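Local coordinates for protein putative peptidyl-arginine deiminase (Chlorobium tepidum, PDB 1XKN) that probably acts as a deiminase on agmatine or peptidyl-arginine and binds a sodium ion, at residues A[115-120]-A[135-140]; A[17-22]-A[100-105]. One frame throughout, in Å; residues are numbered along the deposited sequence.

Interaction 1 (A[115-120]-A[135-140]); sequences IMNWEY and AVPERV. With NA (sodium ion), chain B.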
loop_
_atom_site.group_PDB
_atom_site.type_symbol
_atom_site.label_atom_id
_atom_site.label_comp_id
_atom_site.label_asym_id
_atom_site.label_seq_id
_atom_site.Cartn_x
_atom_site.Cartn_y
_atom_site.Cartn_z
ATOM N N ILE A 115 7.502 3.067 14.786
ATOM C CA ILE A 115 7.404 3.348 13.363
ATOM C C ILE A 115 8.787 3.161 12.762
ATOM O O ILE A 115 9.758 3.756 13.223
ATOM C CB ILE A 115 6.891 4.778 13.110
ATOM C CG1 ILE A 115 5.404 4.846 13.481
ATOM C CG2 ILE A 115 7.121 5.173 11.644
ATOM C CD1 ILE A 115 4.780 6.215 13.344
HETATM N N MSE A 116 8.863 2.305 11.748
HETATM C CA MSE A 116 10.115 2.014 11.070
HETATM C C MSE A 116 10.203 2.979 9.897
HETATM O O MSE A 116 9.537 2.812 8.874
HETATM C CB MSE A 116 10.126 0.553 10.597
HETATM C CG MSE A 116 11.448 0.081 9.991
HETATM SE SE MSE A 116 12.950 0.354 11.194
HETATM C CE MSE A 116 12.367 -0.848 12.600
ATOM N N ASN A 117 11.028 4.003 10.081
ATOM C CA ASN A 117 11.213 5.056 9.099
ATOM C C ASN A 117 12.245 4.754 8.015
ATOM O O ASN A 117 13.450 4.744 8.278
ATOM C CB ASN A 117 11.597 6.335 9.844
ATOM C CG ASN A 117 11.799 7.500 8.924
ATOM O OD1 ASN A 117 10.930 7.815 8.116
ATOM N ND2 ASN A 117 12.942 8.164 9.044
ATOM N N TRP A 118 11.772 4.496 6.798
ATOM C CA TRP A 118 12.670 4.235 5.671
ATOM C C TRP A 118 12.790 5.556 4.936
ATOM O O TRP A 118 12.034 6.473 5.207
ATOM C CB TRP A 118 12.080 3.198 4.706
ATOM C CG TRP A 118 11.831 1.867 5.328
ATOM C CD1 TRP A 118 10.718 1.480 6.014
ATOM C CD2 TRP A 118 12.743 0.764 5.385
ATOM N NE1 TRP A 118 10.879 0.209 6.500
ATOM C CE2 TRP A 118 12.114 -0.255 6.133
ATOM C CE3 TRP A 118 14.032 0.540 4.882
ATOM C CZ2 TRP A 118 12.733 -1.486 6.393
ATOM C CZ3 TRP A 118 14.647 -0.684 5.141
ATOM C CH2 TRP A 118 13.995 -1.678 5.893
ATOM N N GLU A 119 13.732 5.662 4.012
ATOM C CA GLU A 119 13.871 6.895 3.256
ATOM C C GLU A 119 12.940 6.873 2.055
ATOM O O GLU A 119 12.578 5.809 1.554
ATOM C CB GLU A 119 15.315 7.082 2.791
ATOM C CG GLU A 119 16.270 7.395 3.920
ATOM C CD GLU A 119 15.892 8.665 4.649
ATOM O OE1 GLU A 119 15.979 9.753 4.039
ATOM O OE2 GLU A 119 15.502 8.579 5.835
ATOM N N TYR A 120 12.551 8.058 1.604
ATOM C CA TYR A 120 11.674 8.204 0.455
ATOM C C TYR A 120 12.342 9.177 -0.504
ATOM O O TYR A 120 12.896 10.194 -0.072
ATOM C CB TYR A 120 10.316 8.770 0.889
ATOM C CG TYR A 120 9.315 8.956 -0.233
ATOM C CD1 TYR A 120 8.753 7.858 -0.881
ATOM C CD2 TYR A 120 8.909 10.233 -0.632
ATOM C CE1 TYR A 120 7.811 8.020 -1.896
ATOM C CE2 TYR A 120 7.964 10.406 -1.650
ATOM C CZ TYR A 120 7.419 9.292 -2.275
ATOM O OH TYR A 120 6.481 9.448 -3.273
ATOM N N ALA A 135 9.285 13.106 5.766
ATOM C CA ALA A 135 9.131 13.396 7.192
ATOM C C ALA A 135 7.821 12.895 7.802
ATOM O O ALA A 135 7.655 12.923 9.022
ATOM C CB ALA A 135 9.263 14.906 7.428
ATOM N N VAL A 136 6.893 12.437 6.967
ATOM C CA VAL A 136 5.605 11.965 7.469
ATOM C C VAL A 136 5.705 10.951 8.616
ATOM O O VAL A 136 5.037 11.106 9.633
ATOM C CB VAL A 136 4.742 11.380 6.324
ATOM C CG1 VAL A 136 3.484 10.731 6.890
ATOM C CG2 VAL A 136 4.356 12.498 5.356
ATOM N N PRO A 137 6.538 9.905 8.472
ATOM C CA PRO A 137 6.644 8.928 9.561
ATOM C C PRO A 137 7.021 9.555 10.904
ATOM O O PRO A 137 6.496 9.162 11.950
ATOM C CB PRO A 137 7.707 7.960 9.052
ATOM C CG PRO A 137 7.493 7.996 7.563
ATOM C CD PRO A 137 7.333 9.478 7.308
ATOM N N GLU A 138 7.922 10.532 10.874
ATOM C CA GLU A 138 8.357 11.194 12.102
ATOM C C GLU A 138 7.257 12.048 12.723
ATOM O O GLU A 138 7.104 12.079 13.943
ATOM C CB GLU A 138 9.594 12.060 11.839
ATOM C CG GLU A 138 10.256 12.522 13.131
ATOM C CD GLU A 138 11.598 13.186 12.921
ATOM O OE1 GLU A 138 12.354 13.299 13.912
ATOM O OE2 GLU A 138 11.901 13.608 11.781
ATOM N N ARG A 139 6.494 12.745 11.889
ATOM C CA ARG A 139 5.419 13.579 12.402
ATOM C C ARG A 139 4.282 12.699 12.925
ATOM O O ARG A 139 3.604 13.058 13.887
ATOM C CB ARG A 139 4.918 14.536 11.318
ATOM C CG ARG A 139 5.991 15.495 10.774
ATOM C CD ARG A 139 5.329 16.608 9.959
ATOM N NE ARG A 139 6.213 17.276 8.999
ATOM C CZ ARG A 139 7.170 18.144 9.313
ATOM N NH1 ARG A 139 7.399 18.466 10.579
ATOM N NH2 ARG A 139 7.882 18.718 8.350
ATOM N N VAL A 140 4.080 11.537 12.307
ATOM C CA VAL A 140 3.040 10.623 12.766
ATOM C C VAL A 140 3.477 10.078 14.127
ATOM O O VAL A 140 2.694 10.059 15.076
ATOM C CB VAL A 140 2.832 9.447 11.779
ATOM C CG1 VAL A 140 1.890 8.411 12.385
ATOM C CG2 VAL A 140 2.253 9.969 10.471
HETATM NA NA NA B . 11.163 8.765 5.678
HETATM O O HOH W 1 10.236 10.494 8.776
HETATM O O HOH W 2 13.301 9.984 6.808
HETATM O O HOH W 3 9.055 7.766 4.481
#

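Interaction 2 (A[17-22]-A[100-105]); sequences STWLSW and PNYVIR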
loop_
_atom_site.group_PDB
_atom_site.type_symbol
_atom_site.label_atom_id
_atom_site.label_comp_id
_atom_site.label_asym_id
_atom_site.label_seq_id
_atom_site.Cartn_x
_atom_site.Cartn_y
_atom_site.Cartn_z
ATOM N N SER A 17 -6.180 1.830 12.882
ATOM C CA SER A 17 -6.647 2.861 11.955
ATOM C C SER A 17 -6.032 2.666 10.576
ATOM O O SER A 17 -5.258 1.736 10.348
ATOM C CB SER A 17 -6.217 4.244 12.446
ATOM O OG SER A 17 -4.845 4.477 12.134
ATOM N N THR A 18 -6.400 3.559 9.662
ATOM C CA THR A 18 -5.838 3.588 8.318
ATOM C C THR A 18 -5.437 5.041 8.116
ATOM O O THR A 18 -6.182 5.953 8.485
ATOM C CB THR A 18 -6.852 3.225 7.217
ATOM O OG1 THR A 18 -7.227 1.847 7.336
ATOM C CG2 THR A 18 -6.226 3.450 5.834
ATOM N N TRP A 19 -4.254 5.247 7.553
ATOM C CA TRP A 19 -3.759 6.590 7.293
ATOM C C TRP A 19 -3.890 6.993 5.834
ATOM O O TRP A 19 -3.768 6.164 4.932
ATOM C CB TRP A 19 -2.292 6.715 7.700
ATOM C CG TRP A 19 -2.109 6.844 9.169
ATOM C CD1 TRP A 19 -2.137 5.842 10.090
ATOM C CD2 TRP A 19 -1.940 8.063 9.903
ATOM N NE1 TRP A 19 -2.001 6.360 11.358
ATOM C CE2 TRP A 19 -1.879 7.722 11.269
ATOM C CE3 TRP A 19 -1.842 9.412 9.536
ATOM C CZ2 TRP A 19 -1.720 8.680 12.275
ATOM C CZ3 TRP A 19 -1.684 10.368 10.537
ATOM C CH2 TRP A 19 -1.627 9.993 11.891
ATOM N N LEU A 20 -4.131 8.283 5.626
ATOM C CA LEU A 20 -4.269 8.872 4.302
ATOM C C LEU A 20 -3.593 10.235 4.316
ATOM O O LEU A 20 -3.475 10.866 5.368
ATOM C CB LEU A 20 -5.743 9.087 3.954
ATOM C CG LEU A 20 -6.696 7.895 3.933
ATOM C CD1 LEU A 20 -8.115 8.399 3.698
ATOM C CD2 LEU A 20 -6.280 6.926 2.839
ATOM N N SER A 21 -3.151 10.679 3.145
ATOM C CA SER A 21 -2.540 11.994 2.986
ATOM C C SER A 21 -3.436 12.675 1.959
ATOM O O SER A 21 -3.368 12.367 0.769
ATOM C CB SER A 21 -1.103 11.883 2.461
ATOM O OG SER A 21 -0.220 11.378 3.450
ATOM N N TRP A 22 -4.293 13.579 2.430
ATOM C CA TRP A 22 -5.229 14.285 1.561
ATOM C C TRP A 22 -4.522 14.896 0.354
ATOM O O TRP A 22 -3.467 15.513 0.491
ATOM C CB TRP A 22 -5.970 15.364 2.352
ATOM C CG TRP A 22 -7.261 15.766 1.711
ATOM C CD1 TRP A 22 -7.495 16.878 0.952
ATOM C CD2 TRP A 22 -8.480 15.014 1.707
ATOM N NE1 TRP A 22 -8.780 16.862 0.474
ATOM C CE2 TRP A 22 -9.409 15.729 0.922
ATOM C CE3 TRP A 22 -8.875 13.800 2.290
ATOM C CZ2 TRP A 22 -10.716 15.270 0.699
ATOM C CZ3 TRP A 22 -10.174 13.344 2.070
ATOM C CH2 TRP A 22 -11.078 14.080 1.280
ATOM N N PRO A 100 3.723 5.872 7.475
ATOM C CA PRO A 100 4.222 5.127 8.634
ATOM C C PRO A 100 4.206 3.604 8.543
ATOM O O PRO A 100 3.149 2.976 8.536
ATOM C CB PRO A 100 3.350 5.649 9.773
ATOM C CG PRO A 100 2.037 5.844 9.106
ATOM C CD PRO A 100 2.423 6.500 7.783
ATOM N N ASN A 101 5.402 3.028 8.483
ATOM C CA ASN A 101 5.583 1.585 8.412
ATOM C C ASN A 101 5.670 1.072 9.851
ATOM O O ASN A 101 6.754 0.923 10.412
ATOM C CB ASN A 101 6.878 1.273 7.646
ATOM C CG ASN A 101 7.109 -0.218 7.433
ATOM O OD1 ASN A 101 8.171 -0.620 6.964
ATOM N ND2 ASN A 101 6.120 -1.039 7.774
ATOM N N TYR A 102 4.509 0.830 10.444
ATOM C CA TYR A 102 4.418 0.335 11.812
ATOM C C TYR A 102 4.949 -1.084 11.926
ATOM O O TYR A 102 4.671 -1.925 11.076
ATOM C CB TYR A 102 2.961 0.317 12.262
ATOM C CG TYR A 102 2.321 1.670 12.391
ATOM C CD1 TYR A 102 2.481 2.428 13.552
ATOM C CD2 TYR A 102 1.526 2.182 11.367
ATOM C CE1 TYR A 102 1.854 3.660 13.692
ATOM C CE2 TYR A 102 0.900 3.411 11.497
ATOM C CZ TYR A 102 1.063 4.140 12.661
ATOM O OH TYR A 102 0.413 5.337 12.813
ATOM N N VAL A 103 5.702 -1.341 12.988
ATOM C CA VAL A 103 6.238 -2.668 13.266
ATOM C C VAL A 103 6.208 -2.841 14.779
ATOM O O VAL A 103 6.160 -1.854 15.517
ATOM C CB VAL A 103 7.707 -2.843 12.796
ATOM C CG1 VAL A 103 7.785 -2.822 11.278
ATOM C CG2 VAL A 103 8.587 -1.759 13.403
ATOM N N ILE A 104 6.219 -4.086 15.238
ATOM C CA ILE A 104 6.218 -4.370 16.667
ATOM C C ILE A 104 7.656 -4.683 17.048
ATOM O O ILE A 104 8.285 -5.564 16.454
ATOM C CB ILE A 104 5.337 -5.597 17.019
ATOM C CG1 ILE A 104 3.915 -5.399 16.487
ATOM C CG2 ILE A 104 5.325 -5.810 18.531
ATOM C CD1 ILE A 104 3.261 -4.106 16.932
ATOM N N ARG A 105 8.177 -3.955 18.029
ATOM C CA ARG A 105 9.546 -4.155 18.485
ATOM C C ARG A 105 9.592 -5.013 19.739
ATOM O O ARG A 105 8.823 -4.801 20.676
ATOM C CB ARG A 105 10.210 -2.805 18.774
ATOM C CG ARG A 105 11.614 -2.917 19.356
ATOM C CD ARG A 105 12.280 -1.555 19.523
ATOM N NE ARG A 105 11.577 -0.682 20.460
ATOM C CZ ARG A 105 11.958 0.561 20.743
ATOM N NH1 ARG A 105 13.035 1.074 20.162
ATOM N NH2 ARG A 105 11.262 1.294 21.604
#

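Interaction 1 (A[115-120]-A[135-140])
Ile-115 and Asn-117 of strand 110-119 meet Pro-137 and Val-140 of helix 131-144 in a buried helix-on-sheet contact whose polar end is tied to a sodium ion. The axes of the two short segments approach to 8.2 Å and run nearly antiparallel, at 160°. At the apolar end, Ile-115 works through two branches. Its CG2 lies anti to the backbone N and meets Pro-137 CB at 3.9 Å, whereas CD1, at the end of the other branch, lies 3.7 Å from Pro-137 O. The same CD1 touches Val-140 CG1 at 3.8 Å, one helical turn further on, and Ile-115 crosses both partners at about a right angle. The topology is a beta-alpha-beta crossover: strand 110-119 is followed, after the short helix 122-125, by helix 131-144 and then by strand 148-152, its parallel neighbour, which hydrogen-bonds to the backbone of Ile-115 and Asn-117. Asn-117 reaches the helix and the ion because its CG is anti to the backbone N (chi1 -179°). Its OD1 binds the sodium at 2.6 Å while also packing against Pro-137 CB at 3.4 Å. Trp-118 O, two waters, and both O and OD1 of Asn-134 complete six ligands. With OD1 on the metal and ND2 bonded twice, the amide probably has little freedom to flip. A further water bridges strand and helix: it donates to Asn-117 OD1 at 2.8 Å and accepts from Glu-138 N at 3.1 Å. That N-H has no bond to the preceding turn, where the helix is kinked, so the water serves as its partner. The amide's other polar atom, ND2, donates to a sodium-bound water that donates to Glu-119 OE2, and is also hydrogen-bonded to Ser-150 OG.

Interaction 2 (A[17-22]-A[100-105])
Trp-19 of strand 15-21 packs against Pro-100 and, on strand 101-107, Tyr-102, between two separate mixed sheets. Such side-by-side beta-alpha sheets are consistent with the alpha/beta propeller, or pentein, fold of this deiminase family. The contacts are all between side-chain atoms; the nearest CA atoms, those of Trp-19 and Pro-100, are 8.2 Å apart.

Apolar contact comes first from the proline: Pro-100 CG sits over one face of the indole, displaced toward the rim, and comes within 4.3 Å of Trp-19 CG. Beside it, Trp-19 CD1 touches Tyr-102 CE2 at 4.1 Å. Val-140 of helix 131-144 packs on all three residues and closes the cluster.

The aromatic pair is oblique. The centroids of the Trp-19 five-membered ring and the Tyr-102 ring are 5.9 Å apart, with planes inclined at 39°, and the side chains cross at about a right angle. CB of each points toward the other segment, and CG lies anti to the carbonyl carbon (chi1 -77° and -66°), which brings the rings together. His-86, in the sheet of Trp-19, also meets the indole.

Polar groups converge at the phenol end. Tyr-102 OH is hydrogen-bonded to Gln-144 OE1 of the covering helix, and Trp-19 NE1, at the edge of the phenol ring and near its plane, is 3.0 Å from that same OH.

In the fold
Along the chain the segments of interaction 2 both precede those of interaction 1, and the centres of the two contacts lie about 9 Å apart, on the same side of the molecule's centre. They share one sheet, in which strands 101-107 and 110-119 are consecutive, antiparallel neighbours: Met-116 N lies 2.9 Å from Asn-101 O, a probable hydrogen bond. Helix 131-144 also joins them. Val-140 CG1, which takes part in interaction 1, is 3.6 Å from Trp-19 CZ2 of interaction 2. Interaction 1 therefore seats the helix on its sheet beside the sodium site, while interaction 2 links that sheet to the neighbouring one containing strand 15-21, so helix 131-144 and the sheet it covers connect the sodium site with the boundary between the two sheets.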